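Local coordinates for protein 2-oxoglutarate-dependent dioxygenase tropC (Talaromyces stipitatus, PDB 6XJJ) that acts as an iron- and 2-oxoglutarate-dependent dioxygenase in the biosynthesis of fungal tropolones, at residues Q198-H201 with K202-H206; K59-V62 with V63-R67; L211-I214 with L215-P218; E262-P266 with P267-W271; D287-H290 with R291-G294. All blocks are in the same frame, centred on the assembly; numbering follows the deposited sequence.

All five contacts are local, and together they illustrate how one kind of short-range pairing changes with its place in the fold. Contacts 1 and 2 lie on two helices, 171-204 and 56-72, that touch through Lys202 and Ala203 against Asn60, Glu64 and Arg67; both are partly buried, but only the first is a helix end. Contact 5, also partly buried, belongs to a short helix near the iron site; its Thr293 meets Ile200 of contact 1, and its Trp292 packs on Leu211 and Ile214 of contact 3. Contacts 3 and 4 lie nearer the surface: a 3-10 turn held by backbone bonds, and an aromatic hairpin that touches none of the others.

Contact 1 of 5, residues Q198-H201 with K202-H206; sequences QGIH and KAFGH
His201 and His206 meet at the C-terminal end of helix 171-204, where the chain leaves the helix through a glycine of positive phi. The backbone bonds come first. Lys202 N, Ala203 N and Phe204 N donate to Gln198 O, Gly199 O and Ile200 O in the regular i to i+4 pattern, the bond from Phe204 N to Ile200 O being 2.8 Å long. Gly205 N continues the series to His201 O at 2.8 Å, but from above the carbonyl plane, as the helix is already unwinding. The backbone of Gly205 (phi 87°) then brings His206 beside the last turn.

Van der Waals contacts gather round Ile200. Its CD1 is 4.3 Å from Phe204 CE2, and its CG2 rests 3.8 Å from His206 ND1. The Phe204 ring takes Ala203 CB over the centre of one face, and it also meets Tyr296 edge-to-face.

One side-chain hydrogen bond ties the turn to the helix. The imidazole of His201, swung back along its own carbonyl side (chi1 172°), donates from ND1 to His206 O at 2.8 Å, and that oxygen lies within 2° of the ring plane.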
# COMPACT_ATOMS: atom_id res chain seq x y z
N GLN A 198 -17.44 -9.42 3.85
CA GLN A 198 -18.07 -10.39 4.74
C GLN A 198 -18.20 -9.84 6.15
O GLN A 198 -19.21 -10.07 6.83
CB GLN A 198 -17.27 -11.69 4.72
CG GLN A 198 -17.82 -12.82 5.57
CD GLN A 198 -19.24 -13.21 5.22
OE1 GLN A 198 -19.58 -13.35 4.04
NE2 GLN A 198 -20.06 -13.45 6.24
N GLY A 199 -17.19 -9.11 6.63
CA GLY A 199 -17.32 -8.43 7.91
C GLY A 199 -18.43 -7.39 7.91
O GLY A 199 -19.06 -7.16 8.94
N ILE A 200 -18.68 -6.76 6.76
CA ILE A 200 -19.82 -5.86 6.64
C ILE A 200 -21.13 -6.64 6.75
O ILE A 200 -22.05 -6.25 7.48
CB ILE A 200 -19.74 -5.06 5.33
CG1 ILE A 200 -18.50 -4.15 5.33
CG2 ILE A 200 -21.00 -4.26 5.09
CD1 ILE A 200 -18.48 -3.11 6.45
N HIS A 201 -21.23 -7.75 6.01
CA HIS A 201 -22.40 -8.62 6.13
C HIS A 201 -22.70 -8.94 7.58
O HIS A 201 -23.85 -8.82 8.03
CB HIS A 201 -22.17 -9.91 5.35
CG HIS A 201 -23.24 -10.93 5.57
ND1 HIS A 201 -24.53 -10.77 5.10
CD2 HIS A 201 -23.24 -12.08 6.28
CE1 HIS A 201 -25.26 -11.80 5.47
NE2 HIS A 201 -24.51 -12.61 6.20
N LYS A 202 -21.68 -9.37 8.33
CA LYS A 202 -21.90 -9.74 9.73
C LYS A 202 -22.28 -8.54 10.57
O LYS A 202 -23.11 -8.65 11.48
CB LYS A 202 -20.64 -10.41 10.29
CG LYS A 202 -20.39 -11.81 9.77
CD LYS A 202 -19.15 -12.43 10.39
CE LYS A 202 -19.34 -12.77 11.85
NZ LYS A 202 -20.38 -13.81 12.09
N ALA A 203 -21.70 -7.37 10.27
CA ALA A 203 -21.95 -6.19 11.09
C ALA A 203 -23.33 -5.60 10.82
O ALA A 203 -24.10 -5.37 11.76
CB ALA A 203 -20.87 -5.13 10.85
N PHE A 204 -23.66 -5.36 9.55
CA PHE A 204 -24.83 -4.57 9.22
C PHE A 204 -25.82 -5.29 8.31
O PHE A 204 -26.85 -4.70 7.95
CB PHE A 204 -24.41 -3.25 8.56
CG PHE A 204 -23.35 -2.51 9.32
CD1 PHE A 204 -23.62 -1.94 10.55
CD2 PHE A 204 -22.10 -2.33 8.77
CE1 PHE A 204 -22.64 -1.25 11.25
CE2 PHE A 204 -21.11 -1.63 9.45
CZ PHE A 204 -21.38 -1.09 10.69
N GLY A 205 -25.53 -6.53 7.90
CA GLY A 205 -26.49 -7.34 7.20
C GLY A 205 -26.53 -7.18 5.69
O GLY A 205 -27.46 -7.71 5.06
N HIS A 206 -25.58 -6.48 5.09
CA HIS A 206 -25.60 -6.28 3.66
C HIS A 206 -25.16 -7.56 2.95
O HIS A 206 -24.63 -8.48 3.57
CB HIS A 206 -24.67 -5.13 3.26
CG HIS A 206 -25.08 -3.81 3.83
ND1 HIS A 206 -24.74 -3.41 5.10
CD2 HIS A 206 -25.80 -2.79 3.29
CE1 HIS A 206 -25.23 -2.20 5.33
NE2 HIS A 206 -25.88 -1.81 4.24

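Contact 2 of 5, residues K59-V62 with V63-R67; sequences KNKV and VEEVR
Lys59 O accepts the N-H of Val63 at 3.2 Å, the first of four consecutive i to i+4 bonds that carry helix 56-72 through this turn. The side chain of Lys59 leads elsewhere: its NZ is hydrogen-bonded to Ser51 O and Ala48 O. At Asn60 the backbone oxygen receives Glu64 N at 2.8 Å. The amide touches more lightly, with OD1 4.2 Å from Val63 CB, and its plane stands nearly perpendicular to the Glu64 carboxylate (84°). Glu64 itself turns to Arg67 one turn on, in a salt bridge through Arg67 NH1 whose hydrogen bonds are weak and in which the place of Glu64 OE2 is less sure.

Lys61 O accepts Glu65 N at 3.1 Å. The lysine chain runs out fully extended, and its CE passes 3.4 Å from Glu65 OE2; NZ remains 4.4 Å from that oxygen, beyond salt-bridge range. Val62 closes the series with its carbonyl bonded to Val66 N, while Val62 CG1 and Val66 CG2 lie 4.3 Å apart on the buried side. Val44 and Ile46 lie against these valines, and Gln198 of helix 171-204 meets Val63.

The turn is therefore amphipathic: valines one turn apart meet the body of the protein, and charged residues are staggered so that opposite charges follow at i+3 and i+4. The Lys61-Glu65 pair, whose charged atoms stay apart, probably contributes only a modest electrostatic attraction.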
# COMPACT_ATOMS: atom_id res chain seq x y z
N LYS A 59 -12.97 -20.19 8.63
CA LYS A 59 -13.08 -19.06 7.73
C LYS A 59 -13.71 -17.86 8.42
O LYS A 59 -13.25 -16.72 8.24
CB LYS A 59 -13.89 -19.48 6.50
CG LYS A 59 -13.17 -20.49 5.63
CD LYS A 59 -14.07 -21.00 4.51
CE LYS A 59 -13.32 -21.92 3.57
NZ LYS A 59 -12.28 -21.18 2.82
N ASN A 60 -14.76 -18.09 9.21
CA ASN A 60 -15.36 -17.01 9.98
C ASN A 60 -14.35 -16.41 10.95
O ASN A 60 -14.30 -15.18 11.12
CB ASN A 60 -16.57 -17.52 10.76
CG ASN A 60 -17.39 -16.39 11.35
OD1 ASN A 60 -17.58 -15.35 10.71
ND2 ASN A 60 -17.82 -16.56 12.60
N LYS A 61 -13.54 -17.25 11.59
CA LYS A 61 -12.52 -16.73 12.50
C LYS A 61 -11.61 -15.73 11.80
O LYS A 61 -11.15 -14.76 12.42
CB LYS A 61 -11.71 -17.89 13.08
CG LYS A 61 -10.66 -17.46 14.10
CD LYS A 61 -9.96 -18.63 14.74
CE LYS A 61 -8.87 -18.15 15.70
NZ LYS A 61 -8.19 -19.26 16.41
N VAL A 62 -11.35 -15.93 10.50
CA VAL A 62 -10.56 -14.96 9.75
C VAL A 62 -11.33 -13.65 9.60
O VAL A 62 -10.78 -12.56 9.79
CB VAL A 62 -10.16 -15.55 8.38
CG1 VAL A 62 -9.49 -14.51 7.51
CG2 VAL A 62 -9.20 -16.72 8.58
N VAL A 63 -12.62 -13.74 9.27
CA VAL A 63 -13.45 -12.53 9.15
C VAL A 63 -13.49 -11.78 10.47
O VAL A 63 -13.42 -10.54 10.49
CB VAL A 63 -14.86 -12.92 8.66
CG1 VAL A 63 -15.78 -11.71 8.64
CG2 VAL A 63 -14.78 -13.54 7.30
N GLU A 64 -13.62 -12.50 11.59
CA GLU A 64 -13.64 -11.85 12.90
C GLU A 64 -12.35 -11.09 13.16
O GLU A 64 -12.38 -9.91 13.53
CB GLU A 64 -13.86 -12.89 13.99
CG GLU A 64 -15.27 -13.47 14.07
CD GLU A 64 -16.32 -12.41 14.35
OE1 GLU A 64 -16.01 -11.42 15.05
OE2 GLU A 64 -17.47 -12.59 13.92
N GLU A 65 -11.20 -11.74 13.01
CA GLU A 65 -9.92 -11.09 13.31
C GLU A 65 -9.69 -9.88 12.42
O GLU A 65 -9.15 -8.86 12.88
CB GLU A 65 -8.79 -12.11 13.18
CG GLU A 65 -8.80 -13.16 14.28
CD GLU A 65 -7.78 -14.26 14.07
OE1 GLU A 65 -7.14 -14.27 12.99
OE2 GLU A 65 -7.63 -15.12 14.96
N VAL A 66 -10.10 -9.94 11.15
CA VAL A 66 -9.88 -8.83 10.23
C VAL A 66 -10.79 -7.65 10.57
O VAL A 66 -10.32 -6.55 10.88
CB VAL A 66 -10.08 -9.28 8.77
CG1 VAL A 66 -9.97 -8.10 7.82
CG2 VAL A 66 -9.05 -10.34 8.41
N ARG A 67 -12.11 -7.87 10.50
CA ARG A 67 -13.07 -6.80 10.79
C ARG A 67 -12.68 -6.09 12.08
O ARG A 67 -12.84 -4.87 12.20
CB ARG A 67 -14.49 -7.38 10.93
CG ARG A 67 -14.69 -8.04 12.29
CD ARG A 67 -15.94 -8.88 12.53
NE ARG A 67 -17.20 -8.16 12.37
CZ ARG A 67 -18.37 -8.63 12.81
NH1 ARG A 67 -18.42 -9.75 13.51
NH2 ARG A 67 -19.48 -7.94 12.62

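Contact 3 of 5, residues L211-I214 with L215-P218; sequences LNDI and LINP
Leu215 N donates to Asn212 O, and Ile216 N to Asp213 O, each at 3.1 Å; these i to i+3 bonds are the signature of a 3-10 turn. The tight winding shows in the approach of the donors, which come from well above the carbonyl planes (60° out for the first, 70° for the second). A weaker bond from Ile214 N to Leu211 O precedes them.

Around this backbone the aliphatic groups pack on carbonyl oxygens. Leu215 CG lies 3.8 Å from Asn212 O, and Ile216 CG1 is 3.6 Å from Asp213 O. Ile214 holds CG1 between its own N and carbonyl carbon (chi1 47°), against Leu215 N at 3.5 Å. Beyond Ile216 the chain leaves the turn, and Pro218 comes back to set its CB 3.3 Å from Ile214 O.

The turn belongs to the connection between helix 171-204 and strand 222-227, away from the iron site. Asn212 and Leu215 lean on the helix at Val193, Arg194 and Ser190; Leu211 and Ile214 meet Trp292 of helix 287-292; and Ile214, Leu215 and Pro218 all reach Leu318 at the end of strand 311-318.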
# COMPACT_ATOMS: atom_id res chain seq x y z
N LEU A 211 -18.82 -4.66 -1.40
CA LEU A 211 -17.64 -3.88 -1.73
C LEU A 211 -16.99 -4.31 -3.04
O LEU A 211 -16.03 -3.68 -3.47
CB LEU A 211 -16.61 -4.00 -0.61
CG LEU A 211 -17.08 -3.72 0.82
CD1 LEU A 211 -15.94 -3.96 1.80
CD2 LEU A 211 -17.65 -2.32 1.00
N ASN A 212 -17.47 -5.39 -3.66
CA ASN A 212 -16.69 -6.00 -4.73
C ASN A 212 -16.66 -5.18 -6.01
O ASN A 212 -15.89 -5.52 -6.92
CB ASN A 212 -17.24 -7.40 -5.01
CG ASN A 212 -17.03 -8.34 -3.84
OD1 ASN A 212 -16.26 -8.04 -2.91
ND2 ASN A 212 -17.66 -9.51 -3.89
N ASP A 213 -17.44 -4.11 -6.12
CA ASP A 213 -17.42 -3.31 -7.34
C ASP A 213 -16.14 -2.50 -7.51
O ASP A 213 -15.84 -2.08 -8.63
CB ASP A 213 -18.63 -2.37 -7.37
CG ASP A 213 -19.93 -3.12 -7.62
OD1 ASP A 213 -19.86 -4.28 -8.07
OD2 ASP A 213 -21.01 -2.56 -7.38
N ILE A 214 -15.40 -2.24 -6.43
CA ILE A 214 -14.08 -1.61 -6.58
C ILE A 214 -13.08 -2.53 -7.23
O ILE A 214 -12.01 -2.07 -7.67
CB ILE A 214 -13.48 -1.14 -5.24
CG1 ILE A 214 -13.61 -2.24 -4.18
CG2 ILE A 214 -14.08 0.20 -4.80
CD1 ILE A 214 -12.77 -2.02 -2.94
N LEU A 215 -13.35 -3.83 -7.29
CA LEU A 215 -12.46 -4.71 -8.03
C LEU A 215 -12.72 -4.65 -9.53
O LEU A 215 -11.88 -5.13 -10.30
CB LEU A 215 -12.62 -6.15 -7.51
CG LEU A 215 -12.32 -6.29 -6.02
CD1 LEU A 215 -12.61 -7.69 -5.56
CD2 LEU A 215 -10.89 -5.90 -5.67
N ILE A 216 -13.84 -4.06 -9.95
CA ILE A 216 -14.16 -3.88 -11.37
C ILE A 216 -13.28 -2.77 -11.94
O ILE A 216 -13.55 -1.58 -11.73
CB ILE A 216 -15.65 -3.56 -11.57
CG1 ILE A 216 -16.54 -4.69 -11.03
CG2 ILE A 216 -15.94 -3.33 -13.04
CD1 ILE A 216 -16.31 -6.05 -11.66
N ASN A 217 -12.27 -3.15 -12.71
CA ASN A 217 -11.44 -2.21 -13.45
C ASN A 217 -10.78 -1.25 -12.48
O ASN A 217 -10.98 -0.03 -12.56
CB ASN A 217 -12.29 -1.44 -14.47
CG ASN A 217 -11.48 -1.01 -15.67
OD1 ASN A 217 -10.68 -1.79 -16.20
ND2 ASN A 217 -11.64 0.25 -16.08
N PRO A 218 -9.96 -1.75 -11.57
CA PRO A 218 -9.59 -0.97 -10.38
C PRO A 218 -8.45 0.01 -10.64
O PRO A 218 -7.63 -0.16 -11.54
CB PRO A 218 -9.15 -2.06 -9.40
CG PRO A 218 -8.59 -3.13 -10.29
CD PRO A 218 -9.39 -3.11 -11.55

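Contact 4 of 5, residues E262-P266 with P267-W271; sequences EVWYP and PKETW
Trp264 turns an edge to a face of Trp271, a T-shaped stack in which the six-membered ring of Trp264 and the five-membered ring of Trp271 have centroids 4.8 Å apart and planes at 65°. Trp264 CB adds a CH-pi contact, 4.0 Å from the centroid of the Trp271 six-membered ring. At the edge of the Trp271 indole runs the backbone between Glu262 and Val263, and one face of Trp264 takes Thr270 O near its rim. On the other face of the sheet, shared with Thr270, Tyr265 presents a ring face to Pro267, whose CD lies 3.6 Å from the ring centroid, while Lys268 CG comes to the edge, 3.7 Å from Tyr265 CE2.

As a non-hydrogen-bonded antiparallel pair, the two tryptophans lie on the same face of the sheet, and their first torsions (chi1 176° and -65°) turn one indole's edge to the other's face. Arg301 and Arg303 make cation-pi contacts with Trp264 and Trp271 respectively, and Arg303 also forms a salt bridge with Glu262.

Tyr265 N donates to Thr270 O at 2.9 Å in an almost straight bond; the return bond from Thr270 N to Tyr265 O is weak. Glu269 N reaches Pro266 O at 2.8 Å and closes the turn.

With Glu269 and Thr270 both facing Tyr265, this is a beta hairpin with a G1 bulge. It lies within the double-stranded beta-helix domain of the 2-oxoglutarate oxygenases, where strand 261-265 pairs with the strand carrying the iron ligand His302.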
# COMPACT_ATOMS: atom_id res chain seq x y z
N GLU A 262 4.94 3.68 12.26
CA GLU A 262 4.16 3.75 13.48
C GLU A 262 2.80 4.36 13.19
O GLU A 262 2.62 5.11 12.23
CB GLU A 262 4.91 4.55 14.57
CG GLU A 262 5.31 5.97 14.18
CD GLU A 262 6.15 6.64 15.25
OE1 GLU A 262 6.16 6.14 16.40
OE2 GLU A 262 6.79 7.66 14.95
N VAL A 263 1.84 4.02 14.05
CA VAL A 263 0.42 4.26 13.81
C VAL A 263 -0.17 4.96 15.03
O VAL A 263 0.10 4.56 16.17
CB VAL A 263 -0.33 2.94 13.53
CG1 VAL A 263 -1.85 3.15 13.45
CG2 VAL A 263 0.18 2.29 12.24
N TRP A 264 -0.98 5.98 14.80
CA TRP A 264 -1.59 6.74 15.89
C TRP A 264 -2.86 6.05 16.36
O TRP A 264 -3.78 5.82 15.56
CB TRP A 264 -1.89 8.17 15.45
CG TRP A 264 -2.61 8.98 16.51
CD1 TRP A 264 -3.95 9.26 16.55
CD2 TRP A 264 -2.04 9.60 17.67
NE1 TRP A 264 -4.24 10.02 17.65
CE2 TRP A 264 -3.09 10.24 18.36
CE3 TRP A 264 -0.74 9.68 18.18
CZ2 TRP A 264 -2.88 10.94 19.54
CZ3 TRP A 264 -0.54 10.38 19.36
CH2 TRP A 264 -1.60 11.00 20.03
N TYR A 265 -2.93 5.75 17.66
CA TYR A 265 -4.09 5.10 18.27
C TYR A 265 -4.75 6.05 19.26
O TYR A 265 -4.21 6.28 20.35
CB TYR A 265 -3.65 3.80 18.95
CG TYR A 265 -4.75 3.00 19.62
CD1 TYR A 265 -5.82 2.51 18.89
CD2 TYR A 265 -4.65 2.64 20.96
CE1 TYR A 265 -6.81 1.76 19.49
CE2 TYR A 265 -5.64 1.88 21.57
CZ TYR A 265 -6.71 1.43 20.82
OH TYR A 265 -7.70 0.68 21.40
N PRO A 266 -5.89 6.64 18.92
CA PRO A 266 -6.45 7.73 19.74
C PRO A 266 -6.72 7.33 21.18
O PRO A 266 -6.39 8.08 22.10
CB PRO A 266 -7.75 8.09 19.01
CG PRO A 266 -7.48 7.74 17.60
CD PRO A 266 -6.58 6.53 17.62
N PRO A 267 -7.34 6.17 21.42
CA PRO A 267 -7.69 5.82 22.81
C PRO A 267 -6.56 6.02 23.81
O PRO A 267 -6.80 6.54 24.90
CB PRO A 267 -8.10 4.35 22.70
CG PRO A 267 -8.64 4.23 21.33
CD PRO A 267 -7.77 5.11 20.48
N LYS A 268 -5.34 5.61 23.47
CA LYS A 268 -4.19 5.77 24.35
C LYS A 268 -3.31 6.95 23.95
O LYS A 268 -2.23 7.12 24.51
CB LYS A 268 -3.36 4.49 24.38
CG LYS A 268 -4.16 3.21 24.69
CD LYS A 268 -4.88 3.28 26.02
CE LYS A 268 -5.64 1.99 26.29
NZ LYS A 268 -6.44 2.08 27.54
N GLU A 269 -3.76 7.76 22.99
CA GLU A 269 -3.02 8.93 22.51
C GLU A 269 -1.53 8.61 22.35
O GLU A 269 -0.65 9.29 22.89
CB GLU A 269 -3.23 10.13 23.44
CG GLU A 269 -4.69 10.62 23.50
CD GLU A 269 -4.88 11.78 24.45
OE1 GLU A 269 -3.93 12.12 25.19
OE2 GLU A 269 -5.98 12.36 24.47
N THR A 270 -1.24 7.54 21.60
CA THR A 270 0.13 7.07 21.43
C THR A 270 0.32 6.61 19.99
O THR A 270 -0.63 6.25 19.29
CB THR A 270 0.45 5.91 22.39
OG1 THR A 270 -0.00 6.23 23.71
CG2 THR A 270 1.96 5.70 22.47
N TRP A 271 1.58 6.62 19.55
CA TRP A 271 1.97 6.00 18.29
C TRP A 271 2.41 4.56 18.56
O TRP A 271 3.30 4.33 19.38
CB TRP A 271 3.11 6.77 17.63
CG TRP A 271 2.74 8.16 17.20
CD1 TRP A 271 2.78 9.28 17.96
CD2 TRP A 271 2.32 8.57 15.89
NE1 TRP A 271 2.40 10.37 17.23
CE2 TRP A 271 2.10 9.96 15.95
CE3 TRP A 271 2.10 7.90 14.69
CZ2 TRP A 271 1.67 10.70 14.85
CZ3 TRP A 271 1.66 8.64 13.59
CH2 TRP A 271 1.46 10.02 13.68

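Contact 5 of 5, residues D287-H290 with R291-G294; sequences DTMH and RWTG
Met289 and Trp292 both carry CG anti to the backbone N (chi1 -174° and 172°), and a bend at chi2 of the methionine brings its sulfur beside the indole. The result is a Met-aromatic contact in the short helix 287-292: Met289 SD lies 5.0 Å from the centroid of the Trp292 six-membered ring, oblique to it.

Regular i to i+4 bonds hold the backbone, from Trp292 N to Thr288 O, from Thr293 N to Met289 O, and from Arg291 N to Asp287 O at 2.8 Å. Arg291 folds back over this turn so that one face of its guanidinium lies above Asp287 O. Its NH2 comes within 3.6 Å of Thr288 OG1, a hydroxyl hydrogen-bonded to Phe246 O.

The carboxylate of Asp287 is engaged away from the arginine, with Ser299 OG and Thr244 OG1. The start of the helix is joined through the backbone of Asp287 to the iron ligand Asp245, consistent with a second-shell place.

At the other end, Thr293 leaves helical geometry. Its hydroxyl, also hydrogen-bonded with Tyr297 N, sits between its own N and carbonyl carbon (chi1 67°), which turns OG1 back to 2.9 Å from Met289 O and 3.1 Å from His290 O.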
# COMPACT_ATOMS: atom_id res chain seq x y z
N ASP A 287 -9.26 6.46 3.64
CA ASP A 287 -10.36 7.37 3.93
C ASP A 287 -11.62 6.99 3.16
O ASP A 287 -12.74 7.09 3.69
CB ASP A 287 -9.95 8.80 3.60
CG ASP A 287 -8.83 9.30 4.50
OD1 ASP A 287 -8.63 8.71 5.57
OD2 ASP A 287 -8.15 10.27 4.11
N THR A 288 -11.48 6.57 1.90
CA THR A 288 -12.64 6.15 1.13
C THR A 288 -13.35 4.97 1.79
O THR A 288 -14.58 4.93 1.83
CB THR A 288 -12.21 5.79 -0.30
OG1 THR A 288 -11.65 6.94 -0.93
CG2 THR A 288 -13.40 5.32 -1.12
N MET A 289 -12.58 4.00 2.30
CA MET A 289 -13.20 2.90 3.04
C MET A 289 -13.80 3.41 4.34
O MET A 289 -14.88 2.96 4.75
CB MET A 289 -12.17 1.80 3.32
CG MET A 289 -12.75 0.54 3.98
SD MET A 289 -13.89 -0.38 2.92
CE MET A 289 -12.75 -1.05 1.73
N HIS A 290 -13.12 4.34 5.02
CA HIS A 290 -13.65 4.95 6.23
C HIS A 290 -15.05 5.50 5.99
O HIS A 290 -16.03 5.08 6.62
CB HIS A 290 -12.74 6.08 6.71
CG HIS A 290 -13.04 6.55 8.10
ND1 HIS A 290 -12.49 5.95 9.21
CD2 HIS A 290 -13.92 7.47 8.56
CE1 HIS A 290 -12.95 6.54 10.30
NE2 HIS A 290 -13.83 7.46 9.93
N ARG A 291 -15.15 6.48 5.08
CA ARG A 291 -16.43 7.12 4.80
C ARG A 291 -17.45 6.11 4.30
O ARG A 291 -18.64 6.21 4.62
CB ARG A 291 -16.27 8.21 3.75
CG ARG A 291 -15.47 9.43 4.14
CD ARG A 291 -15.70 10.49 3.08
NE ARG A 291 -15.47 9.96 1.73
CZ ARG A 291 -14.28 9.88 1.13
NH1 ARG A 291 -13.19 10.28 1.76
NH2 ARG A 291 -14.20 9.38 -0.10
N TRP A 292 -17.01 5.15 3.50
CA TRP A 292 -17.94 4.25 2.85
C TRP A 292 -18.52 3.25 3.84
O TRP A 292 -19.71 2.92 3.76
CB TRP A 292 -17.24 3.66 1.62
CG TRP A 292 -17.91 2.59 0.87
CD1 TRP A 292 -19.24 2.41 0.70
CD2 TRP A 292 -17.26 1.69 -0.04
NE1 TRP A 292 -19.47 1.35 -0.15
CE2 TRP A 292 -18.27 0.91 -0.63
CE3 TRP A 292 -15.92 1.44 -0.37
CZ2 TRP A 292 -17.99 -0.11 -1.54
CZ3 TRP A 292 -15.65 0.41 -1.27
CH2 TRP A 292 -16.67 -0.35 -1.84
N THR A 293 -17.74 2.84 4.83
CA THR A 293 -18.31 2.26 6.04
C THR A 293 -18.74 3.41 6.96
O THR A 293 -18.59 4.59 6.63
CB THR A 293 -17.32 1.33 6.72
OG1 THR A 293 -16.21 2.07 7.22
CG2 THR A 293 -16.79 0.32 5.73
N GLY A 294 -19.26 3.07 8.13
CA GLY A 294 -19.67 4.13 9.04
C GLY A 294 -18.53 4.69 9.87
O GLY A 294 -18.76 5.19 10.98